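Local coordinates for putative uncharacterized protein (Streptococcus suis, PDB 4XZ7), which acts as a transglutaminase, probably joining glutamine side chains to amines, and serves as an antiphagocytic virulence factor, at residues Glu213-Val221 / Thr270-Leu280; Arg299-Asp310 / Ile334-Val342. One frame throughout, in Å; residues are numbered along the deposited sequence.

Interaction 1 of 2, residues Glu213-Val221 / Thr270-Leu280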
loop_
_atom_site.group_PDB
_atom_site.type_symbol
_atom_site.label_atom_id
_atom_site.label_comp_id
_atom_site.label_asym_id
_atom_site.label_seq_id
_atom_site.Cartn_x
_atom_site.Cartn_y
_atom_site.Cartn_z
ATOM N N GLU B 213 -21.083 38.127 2.530
ATOM C CA GLU B 213 -20.493 36.841 2.856
ATOM C C GLU B 213 -21.095 35.746 1.972
ATOM O O GLU B 213 -20.384 34.865 1.459
ATOM C CB GLU B 213 -20.712 36.527 4.337
ATOM C CG GLU B 213 -20.040 37.509 5.283
ATOM C CD GLU B 213 -20.425 37.272 6.732
ATOM O OE1 GLU B 213 -21.582 36.869 6.990
ATOM O OE2 GLU B 213 -19.567 37.488 7.612
ATOM N N ARG B 214 -22.410 35.826 1.789
ATOM C CA ARG B 214 -23.131 34.864 0.967
ATOM C C ARG B 214 -22.539 34.768 -0.437
ATOM O O ARG B 214 -22.370 33.673 -0.981
ATOM C CB ARG B 214 -24.607 35.241 0.887
ATOM C CG ARG B 214 -25.499 34.130 0.368
ATOM C CD ARG B 214 -26.955 34.495 0.581
ATOM N NE ARG B 214 -27.848 33.501 -0.004
ATOM C CZ ARG B 214 -28.583 33.697 -1.099
ATOM N NH1 ARG B 214 -28.552 34.869 -1.735
ATOM N NH2 ARG B 214 -29.361 32.719 -1.554
ATOM N N ASP B 215 -22.211 35.914 -1.020
ATOM C CA ASP B 215 -21.682 35.912 -2.374
ATOM C C ASP B 215 -20.241 35.420 -2.399
ATOM O O ASP B 215 -19.786 34.884 -3.411
ATOM C CB ASP B 215 -21.793 37.298 -3.001
ATOM C CG ASP B 215 -23.208 37.598 -3.492
ATOM O OD1 ASP B 215 -23.918 36.644 -3.874
ATOM O OD2 ASP B 215 -23.612 38.781 -3.496
ATOM N N LYS B 216 -19.529 35.587 -1.289
ATOM C CA LYS B 216 -18.187 35.017 -1.170
ATOM C C LYS B 216 -18.285 33.507 -1.268
ATOM O O LYS B 216 -17.602 32.884 -2.096
ATOM C CB LYS B 216 -17.519 35.435 0.141
ATOM C CG LYS B 216 -17.435 36.954 0.325
ATOM C CD LYS B 216 -16.513 37.352 1.478
ATOM C CE LYS B 216 -16.692 38.818 1.847
ATOM N NZ LYS B 216 -15.836 39.180 3.016
ATOM N N VAL B 217 -19.158 32.927 -0.439
ATOM C CA VAL B 217 -19.406 31.480 -0.475
ATOM C C VAL B 217 -19.774 31.011 -1.883
ATOM O O VAL B 217 -19.151 30.083 -2.433
ATOM C CB VAL B 217 -20.539 31.063 0.494
ATOM C CG1 VAL B 217 -20.868 29.594 0.311
ATOM C CG2 VAL B 217 -20.148 31.328 1.936
ATOM N N LYS B 218 -20.780 31.668 -2.458
ATOM C CA LYS B 218 -21.284 31.330 -3.786
ATOM C C LYS B 218 -20.127 31.291 -4.787
ATOM O O LYS B 218 -19.911 30.291 -5.487
ATOM C CB LYS B 218 -22.358 32.347 -4.217
ATOM C CG LYS B 218 -23.232 31.938 -5.385
ATOM C CD LYS B 218 -24.047 33.140 -5.915
ATOM C CE LYS B 218 -24.945 33.771 -4.847
ATOM N NZ LYS B 218 -26.191 32.984 -4.583
ATOM N N ALA B 219 -19.354 32.369 -4.803
ATOM C CA ALA B 219 -18.232 32.506 -5.722
ATOM C C ALA B 219 -17.190 31.395 -5.555
ATOM O O ALA B 219 -16.756 30.784 -6.544
ATOM C CB ALA B 219 -17.580 33.862 -5.534
ATOM N N PHE B 220 -16.774 31.132 -4.317
ATOM C CA PHE B 220 -15.742 30.106 -4.122
ATOM C C PHE B 220 -16.235 28.698 -4.515
ATOM O O PHE B 220 -15.563 27.962 -5.249
ATOM C CB PHE B 220 -15.241 30.088 -2.681
ATOM C CG PHE B 220 -14.125 29.114 -2.468
ATOM C CD1 PHE B 220 -12.840 29.421 -2.880
ATOM C CD2 PHE B 220 -14.369 27.872 -1.901
ATOM C CE1 PHE B 220 -11.812 28.514 -2.705
ATOM C CE2 PHE B 220 -13.355 26.962 -1.730
ATOM C CZ PHE B 220 -12.077 27.273 -2.134
ATOM N N VAL B 221 -17.409 28.346 -4.005
ATOM C CA VAL B 221 -18.043 27.063 -4.260
ATOM C C VAL B 221 -18.177 26.808 -5.759
ATOM O O VAL B 221 -17.794 25.741 -6.257
ATOM C CB VAL B 221 -19.433 27.005 -3.593
ATOM C CG1 VAL B 221 -20.237 25.827 -4.112
ATOM C CG2 VAL B 221 -19.285 26.924 -2.100
ATOM N N THR B 270 -11.694 21.223 1.544
ATOM C CA THR B 270 -11.065 22.387 0.935
ATOM C C THR B 270 -11.937 23.631 1.136
ATOM O O THR B 270 -11.430 24.716 1.422
ATOM C CB THR B 270 -10.821 22.164 -0.562
ATOM O OG1 THR B 270 -9.926 21.067 -0.720
ATOM C CG2 THR B 270 -10.203 23.417 -1.216
ATOM N N ALA B 271 -13.247 23.464 1.000
ATOM C CA ALA B 271 -14.156 24.588 1.184
ATOM C C ALA B 271 -14.150 25.078 2.630
ATOM O O ALA B 271 -14.137 26.274 2.873
ATOM C CB ALA B 271 -15.573 24.218 0.753
ATOM N N ALA B 272 -14.160 24.156 3.590
ATOM C CA ALA B 272 -14.201 24.549 4.994
ATOM C C ALA B 272 -12.936 25.314 5.330
ATOM O O ALA B 272 -12.999 26.378 5.977
ATOM C CB ALA B 272 -14.361 23.346 5.903
ATOM N N ARG B 273 -11.795 24.786 4.873
ATOM C CA ARG B 273 -10.518 25.467 5.105
ATOM C C ARG B 273 -10.560 26.873 4.511
ATOM O O ARG B 273 -10.264 27.849 5.203
ATOM C CB ARG B 273 -9.347 24.679 4.516
ATOM C CG ARG B 273 -7.985 25.245 4.869
ATOM C CD ARG B 273 -7.606 24.960 6.320
ATOM N NE ARG B 273 -6.260 25.438 6.629
ATOM C CZ ARG B 273 -5.806 25.624 7.862
ATOM N NH1 ARG B 273 -6.587 25.363 8.901
ATOM N NH2 ARG B 273 -4.580 26.078 8.061
ATOM N N ALA B 274 -10.948 26.972 3.242
ATOM C CA ALA B 274 -11.067 28.269 2.561
ATOM C C ALA B 274 -12.002 29.270 3.263
ATOM O O ALA B 274 -11.707 30.460 3.331
ATOM C CB ALA B 274 -11.533 28.051 1.146
ATOM N N PHE B 275 -13.133 28.791 3.769
ATOM C CA PHE B 275 -14.105 29.657 4.422
ATOM C C PHE B 275 -13.587 30.184 5.755
ATOM O O PHE B 275 -13.889 31.313 6.143
ATOM C CB PHE B 275 -15.423 28.915 4.636
ATOM C CG PHE B 275 -16.158 28.606 3.357
ATOM C CD1 PHE B 275 -15.984 29.403 2.234
ATOM C CD2 PHE B 275 -17.017 27.523 3.277
ATOM C CE1 PHE B 275 -16.666 29.126 1.051
ATOM C CE2 PHE B 275 -17.701 27.236 2.092
ATOM C CZ PHE B 275 -17.521 28.039 0.982
ATOM N N ASN B 276 -12.829 29.353 6.465
ATOM C CA ASN B 276 -12.240 29.792 7.721
ATOM C C ASN B 276 -11.215 30.879 7.428
ATOM O O ASN B 276 -11.153 31.877 8.144
ATOM C CB ASN B 276 -11.615 28.625 8.490
ATOM C CG ASN B 276 -12.651 27.796 9.231
ATOM O OD1 ASN B 276 -13.632 28.328 9.739
ATOM N ND2 ASN B 276 -12.446 26.479 9.275
ATOM N N MET B 277 -10.430 30.704 6.367
ATOM C CA MET B 277 -9.514 31.753 5.941
ATOM C C MET B 277 -10.262 33.063 5.661
ATOM O O MET B 277 -9.780 34.146 5.991
ATOM C CB MET B 277 -8.740 31.320 4.699
ATOM C CG MET B 277 -7.662 30.271 4.967
ATOM S SD MET B 277 -6.854 29.687 3.470
ATOM C CE MET B 277 -6.192 31.210 2.801
ATOM N N LEU B 278 -11.446 32.952 5.064
ATOM C CA LEU B 278 -12.225 34.116 4.654
ATOM C C LEU B 278 -13.029 34.727 5.797
ATOM O O LEU B 278 -13.833 35.628 5.584
ATOM C CB LEU B 278 -13.171 33.733 3.512
ATOM C CG LEU B 278 -12.545 33.412 2.155
ATOM C CD1 LEU B 278 -13.544 32.703 1.235
ATOM C CD2 LEU B 278 -12.016 34.684 1.507
ATOM N N GLY B 279 -12.828 34.231 7.009
ATOM C CA GLY B 279 -13.559 34.743 8.153
ATOM C C GLY B 279 -14.954 34.158 8.264
ATOM O O GLY B 279 -15.812 34.716 8.936
ATOM N N LEU B 280 -15.188 33.026 7.609
ATOM C CA LEU B 280 -16.501 32.410 7.645
ATOM C C LEU B 280 -16.434 31.064 8.377
ATOM O O LEU B 280 -16.130 30.036 7.757
ATOM C CB LEU B 280 -17.033 32.221 6.223
ATOM C CG LEU B 280 -17.764 33.344 5.476
ATOM C CD1 LEU B 280 -17.734 34.657 6.233
ATOM C CD2 LEU B 280 -17.181 33.496 4.065
#
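Phe220 reaches out from helix 213-227 as a knob into a hole made by Thr270, Ala271, Ala274 and Phe275 of helix 264-277. Its CG lies opposite the backbone N (chi1 -176°), which carries the ring across to the other helix. There the methyl of Ala274 rests over one face in a CH-pi contact, CB coming to 3.4 Å from Phe220 CZ. The Phe275 ring meets the Phe220 ring obliquely, with planes 70° apart and centroids 5.8 Å from each other. Two valines pack on Phe275: Val217 CG2 over one face, Val221 CG2 at the edge, 3.7 Å from Phe275 CZ. The axes of the two short helical segments come within 11.1 Å and run roughly antiparallel, at 143°. Past the Schellman motif closed by Gly279, Leu280 turns back to the start of segment 213-221, where its CD1 lies against the extended chain of Glu213, 3.6 Å from OE2; Glu213 OE1 is bound instead by the backbone N of Asp303. In the transglutaminase core the helix equivalent to 264-277 usually carries the nucleophilic cysteine at its start. With no hydrogen bond between the segments, the pairing of helix 264-277 with helix 213-227 depends on close apolar and aromatic fit.

Interaction 2 of 2, residues Arg299-Asp310 / Ile334-Val342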
loop_
_atom_site.group_PDB
_atom_site.type_symbol
_atom_site.label_atom_id
_atom_site.label_comp_id
_atom_site.label_asym_id
_atom_site.label_seq_id
_atom_site.Cartn_x
_atom_site.Cartn_y
_atom_site.Cartn_z
ATOM N N ARG B 299 -20.548 23.095 6.772
ATOM C CA ARG B 299 -21.384 24.029 7.500
ATOM C C ARG B 299 -20.585 25.298 7.635
ATOM O O ARG B 299 -19.408 25.239 8.005
ATOM C CB ARG B 299 -21.763 23.483 8.854
ATOM C CG ARG B 299 -22.859 22.457 8.786
ATOM C CD ARG B 299 -23.973 22.853 9.716
ATOM N NE ARG B 299 -25.181 23.184 8.995
ATOM C CZ ARG B 299 -26.219 23.822 9.515
ATOM N NH1 ARG B 299 -27.264 24.060 8.750
ATOM N NH2 ARG B 299 -26.212 24.225 10.782
ATOM N N VAL B 300 -21.203 26.425 7.278
ATOM C CA VAL B 300 -20.530 27.722 7.236
ATOM C C VAL B 300 -21.377 28.766 7.935
ATOM O O VAL B 300 -22.595 28.778 7.781
ATOM C CB VAL B 300 -20.276 28.213 5.795
ATOM C CG1 VAL B 300 -19.108 29.186 5.762
ATOM C CG2 VAL B 300 -20.009 27.053 4.871
ATOM N N TYR B 301 -20.743 29.652 8.687
ATOM C CA TYR B 301 -21.490 30.702 9.364
ATOM C C TYR B 301 -21.462 31.993 8.561
ATOM O O TYR B 301 -20.400 32.533 8.290
ATOM C CB TYR B 301 -20.929 30.947 10.768
ATOM C CG TYR B 301 -21.722 31.962 11.565
ATOM C CD1 TYR B 301 -22.902 31.599 12.204
ATOM C CD2 TYR B 301 -21.294 33.274 11.677
ATOM C CE1 TYR B 301 -23.638 32.521 12.937
ATOM C CE2 TYR B 301 -22.028 34.214 12.412
ATOM C CZ TYR B 301 -23.196 33.825 13.040
ATOM O OH TYR B 301 -23.930 34.734 13.773
ATOM N N TYR B 302 -22.628 32.484 8.174
ATOM C CA TYR B 302 -22.709 33.819 7.587
ATOM C C TYR B 302 -24.118 34.356 7.712
ATOM O O TYR B 302 -25.081 33.587 7.886
ATOM C CB TYR B 302 -22.252 33.822 6.121
ATOM C CG TYR B 302 -23.013 32.886 5.192
ATOM C CD1 TYR B 302 -22.539 31.600 4.921
ATOM C CD2 TYR B 302 -24.190 33.297 4.574
ATOM C CE1 TYR B 302 -23.233 30.746 4.069
ATOM C CE2 TYR B 302 -24.885 32.454 3.717
ATOM C CZ TYR B 302 -24.405 31.180 3.471
ATOM O OH TYR B 302 -25.102 30.348 2.623
ATOM N N ASP B 303 -24.226 35.682 7.659
ATOM C CA ASP B 303 -25.510 36.348 7.781
ATOM C C ASP B 303 -26.271 35.835 8.992
ATOM O O ASP B 303 -27.399 35.360 8.862
ATOM C CB ASP B 303 -26.341 36.148 6.508
ATOM C CG ASP B 303 -25.792 36.921 5.319
ATOM O OD1 ASP B 303 -24.681 37.486 5.433
ATOM O OD2 ASP B 303 -26.471 36.957 4.270
ATOM N N LYS B 304 -25.623 35.882 10.154
ATOM C CA LYS B 304 -26.265 35.527 11.419
ATOM C C LYS B 304 -26.721 34.079 11.526
ATOM O O LYS B 304 -27.456 33.746 12.463
ATOM C CB LYS B 304 -27.496 36.411 11.674
ATOM C CG LYS B 304 -27.257 37.893 11.712
ATOM C CD LYS B 304 -28.555 38.598 12.120
ATOM C CE LYS B 304 -28.421 40.104 12.054
ATOM N NZ LYS B 304 -29.675 40.803 12.479
ATOM N N LYS B 305 -26.333 33.222 10.581
ATOM C CA LYS B 305 -26.814 31.843 10.634
ATOM C C LYS B 305 -25.790 30.813 10.178
ATOM O O LYS B 305 -24.886 31.105 9.395
ATOM C CB LYS B 305 -28.092 31.688 9.794
ATOM C CG LYS B 305 -29.392 31.946 10.558
ATOM C CD LYS B 305 -30.619 31.708 9.679
ATOM C CE LYS B 305 -30.650 30.289 9.101
ATOM N NZ LYS B 305 -30.970 29.240 10.123
ATOM N N TRP B 306 -25.944 29.600 10.690
ATOM C CA TRP B 306 -25.177 28.464 10.197
ATOM C C TRP B 306 -25.927 27.860 9.023
ATOM O O TRP B 306 -27.128 27.612 9.115
ATOM C CB TRP B 306 -24.966 27.426 11.299
ATOM C CG TRP B 306 -23.880 27.783 12.243
ATOM C CD1 TRP B 306 -24.004 28.402 13.457
ATOM C CD2 TRP B 306 -22.486 27.555 12.047
ATOM N NE1 TRP B 306 -22.757 28.573 14.033
ATOM C CE2 TRP B 306 -21.811 28.059 13.183
ATOM C CE3 TRP B 306 -21.737 26.977 11.017
ATOM C CZ2 TRP B 306 -20.431 27.992 13.315
ATOM C CZ3 TRP B 306 -20.370 26.915 11.147
ATOM C CH2 TRP B 306 -19.729 27.409 12.287
ATOM N N HIS B 307 -25.216 27.641 7.925
ATOM C CA HIS B 307 -25.800 27.108 6.700
ATOM C C HIS B 307 -25.130 25.818 6.248
ATOM O O HIS B 307 -23.912 25.649 6.412
ATOM C CB HIS B 307 -25.697 28.128 5.565
ATOM C CG HIS B 307 -26.292 29.459 5.893
ATOM N ND1 HIS B 307 -27.645 29.708 5.810
ATOM C CD2 HIS B 307 -25.722 30.604 6.327
ATOM C CE1 HIS B 307 -27.878 30.958 6.162
ATOM N NE2 HIS B 307 -26.727 31.523 6.483
ATOM N N THR B 308 -25.918 24.923 5.656
ATOM C CA THR B 308 -25.346 23.782 4.948
ATOM C C THR B 308 -25.056 24.166 3.498
ATOM O O THR B 308 -25.946 24.617 2.763
ATOM C CB THR B 308 -26.268 22.558 4.984
ATOM O OG1 THR B 308 -26.785 22.400 6.309
ATOM C CG2 THR B 308 -25.498 21.305 4.590
ATOM N N ILE B 309 -23.794 24.021 3.118
ATOM C CA ILE B 309 -23.320 24.267 1.768
ATOM C C ILE B 309 -22.790 22.979 1.134
ATOM O O ILE B 309 -21.785 22.416 1.599
ATOM C CB ILE B 309 -22.209 25.326 1.749
ATOM C CG1 ILE B 309 -22.688 26.596 2.446
ATOM C CG2 ILE B 309 -21.768 25.601 0.313
ATOM C CD1 ILE B 309 -23.824 27.304 1.699
ATOM N N ASP B 310 -23.512 22.504 0.113
ATOM C CA ASP B 310 -23.139 21.332 -0.687
ATOM C C ASP B 310 -22.355 21.780 -1.920
ATOM O O ASP B 310 -22.935 22.351 -2.848
ATOM C CB ASP B 310 -24.383 20.556 -1.129
ATOM C CG ASP B 310 -24.063 19.148 -1.620
ATOM O OD1 ASP B 310 -24.995 18.322 -1.623
ATOM O OD2 ASP B 310 -22.898 18.851 -1.987
ATOM N N ILE B 334 -26.618 27.812 -5.061
ATOM C CA ILE B 334 -25.711 26.776 -4.545
ATOM C C ILE B 334 -26.399 25.896 -3.492
ATOM O O ILE B 334 -25.736 25.252 -2.664
ATOM C CB ILE B 334 -24.396 27.364 -3.934
ATOM C CG1 ILE B 334 -24.669 28.155 -2.652
ATOM C CG2 ILE B 334 -23.631 28.195 -4.964
ATOM C CD1 ILE B 334 -25.152 29.542 -2.893
ATOM N N GLY B 335 -27.728 25.863 -3.538
ATOM C CA GLY B 335 -28.508 24.948 -2.716
ATOM C C GLY B 335 -28.410 25.156 -1.211
ATOM O O GLY B 335 -28.620 24.217 -0.446
ATOM N N GLU B 336 -28.093 26.383 -0.798
ATOM C CA GLU B 336 -28.002 26.757 0.612
ATOM C C GLU B 336 -29.133 26.157 1.452
ATOM O O GLU B 336 -30.319 26.337 1.140
ATOM C CB GLU B 336 -27.998 28.290 0.735
ATOM C CG GLU B 336 -28.283 28.842 2.127
ATOM C CD GLU B 336 -28.174 30.373 2.200
ATOM O OE1 GLU B 336 -27.329 30.970 1.490
ATOM O OE2 GLU B 336 -28.931 30.981 2.978
ATOM N N ASP B 337 -28.745 25.410 2.485
ATOM C CA ASP B 337 -29.659 24.896 3.503
ATOM C C ASP B 337 -30.749 23.996 2.970
ATOM O O ASP B 337 -31.898 24.094 3.397
ATOM C CB ASP B 337 -30.313 26.052 4.254
ATOM C CG ASP B 337 -29.343 26.770 5.137
ATOM O OD1 ASP B 337 -28.422 26.096 5.635
ATOM O OD2 ASP B 337 -29.495 27.991 5.336
ATOM N N SER B 338 -30.396 23.115 2.049
ATOM C CA SER B 338 -31.388 22.225 1.475
ATOM C C SER B 338 -31.455 20.903 2.242
ATOM O O SER B 338 -32.246 20.016 1.904
ATOM C CB SER B 338 -31.077 21.965 0.006
ATOM O OG SER B 338 -29.923 21.166 -0.119
ATOM N N TYR B 339 -30.617 20.777 3.270
ATOM C CA TYR B 339 -30.591 19.575 4.101
ATOM C C TYR B 339 -31.370 19.734 5.399
ATOM O O TYR B 339 -31.382 20.806 6.000
ATOM C CB TYR B 339 -29.148 19.192 4.437
ATOM C CG TYR B 339 -28.439 18.528 3.294
ATOM C CD1 TYR B 339 -28.405 17.138 3.183
ATOM C CD2 TYR B 339 -27.815 19.287 2.309
ATOM C CE1 TYR B 339 -27.763 16.532 2.124
ATOM C CE2 TYR B 339 -27.171 18.691 1.246
ATOM C CZ TYR B 339 -27.144 17.320 1.154
ATOM O OH TYR B 339 -26.486 16.735 0.092
ATOM N N ASP B 340 -32.004 18.654 5.843
ATOM C CA ASP B 340 -32.483 18.594 7.215
ATOM C C ASP B 340 -31.270 18.396 8.104
ATOM O O ASP B 340 -30.256 17.864 7.664
ATOM C CB ASP B 340 -33.489 17.461 7.412
ATOM C CG ASP B 340 -34.808 17.738 6.740
ATOM O OD1 ASP B 340 -35.172 18.925 6.630
ATOM O OD2 ASP B 340 -35.476 16.773 6.321
ATOM N N VAL B 341 -31.353 18.840 9.349
ATOM C CA VAL B 341 -30.224 18.659 10.248
ATOM C C VAL B 341 -30.562 17.673 11.345
ATOM O O VAL B 341 -31.682 17.646 11.858
ATOM C CB VAL B 341 -29.782 19.975 10.868
ATOM C CG1 VAL B 341 -29.294 20.903 9.783
ATOM C CG2 VAL B 341 -30.940 20.602 11.639
ATOM N N VAL B 342 -29.580 16.851 11.680
ATOM C CA VAL B 342 -29.710 15.865 12.735
ATOM C C VAL B 342 -28.661 16.207 13.763
ATOM O O VAL B 342 -27.515 16.460 13.410
ATOM C CB VAL B 342 -29.514 14.423 12.200
ATOM C CG1 VAL B 342 -29.277 13.428 13.335
ATOM C CG2 VAL B 342 -30.697 14.015 11.355
HETATM O O HOH W 1 -29.485 22.685 6.018
HETATM O O HOH W 2 -25.671 24.016 -0.418
#
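Ile334 and Asp310 are joined through water 2, which accepts from Asp310 N and donates to Ile334 O, with a longer bond to Thr308 O. Gly335 then opens a type II turn that runs to Ser338. Glu336 stretches its extended chain toward Tyr302, whose hydroxyl donates to Glu336 OE1 at 2.6 Å, from well above the carboxylate plane; OE1 also bears the salt bridge from Arg214. Tyr302 lays its ring over His307 CD2, and Glu336 OE2 comes near the imidazole at a poor angle for a hydrogen bond.

Asp337, at positive phi within the turn, grips the strand with both carboxylate oxygens. OD2 accepts a hydrogen bond from His307 ND1 on its syn side, nearly straight (2.6 Å, 170°), while OD1 accepts from Thr308 N at 2.8 Å. The backbone replies with Asp337 N to Thr308 O, 2.9 Å. His307 NE2 donates to Tyr302 O, so bonds at both ring nitrogens fix the imidazole's rotation. This strand, 305-309, follows the type I' turn Tyr302-Lys305 of a beta hairpin and is an outer strand of the five-stranded sheet of the transglutaminase core.

Tyr339 sets CD2 against Thr308 CG2 at 3.8 Å, and its hydroxyl donates to Asp310 OD1, 2.8 Å away, from above the carboxylate plane. The other oxygen, Asp310 OD2, receives His295 NE2, a pairing consistent with the His-Asp couple of the family's Cys-His-Asp triad; Tyr339 would thus help to position that carboxylate. Water 1 links Tyr339 O to Thr308 OG1. Val341 CG1 covers one face of the Arg299 guanidinium, 3.9 Å from NH1, while Arg299 NE and NH1 both hold Thr308 OG1 in the guanidinium plane and NH2 pairs with Glu362.

How the interactions relate
Interaction 1 is a buried helix-helix contact, whereas interaction 2 is only partly buried and joins the hairpin 294-309 to a loop and to strand 340-343, at the other edge of the same sheet. Apolar and aromatic surfaces dominate the first; carboxylates, hydroxyls, an imidazole and two waters carry the second. Their centres are about 12 Å apart, and the two touch directly. Segment 213-221 supplies polar links to interaction 2 at its N-terminal end, through Glu213 to the hairpin and Arg214 to the loop, while Phe275 packs on Val300 of strand 294-302. Helix 213-227 thus touches both: apolar residues pack toward helix 264-277 and the sheet, while its N-terminal polar residues reach the hairpin and loop.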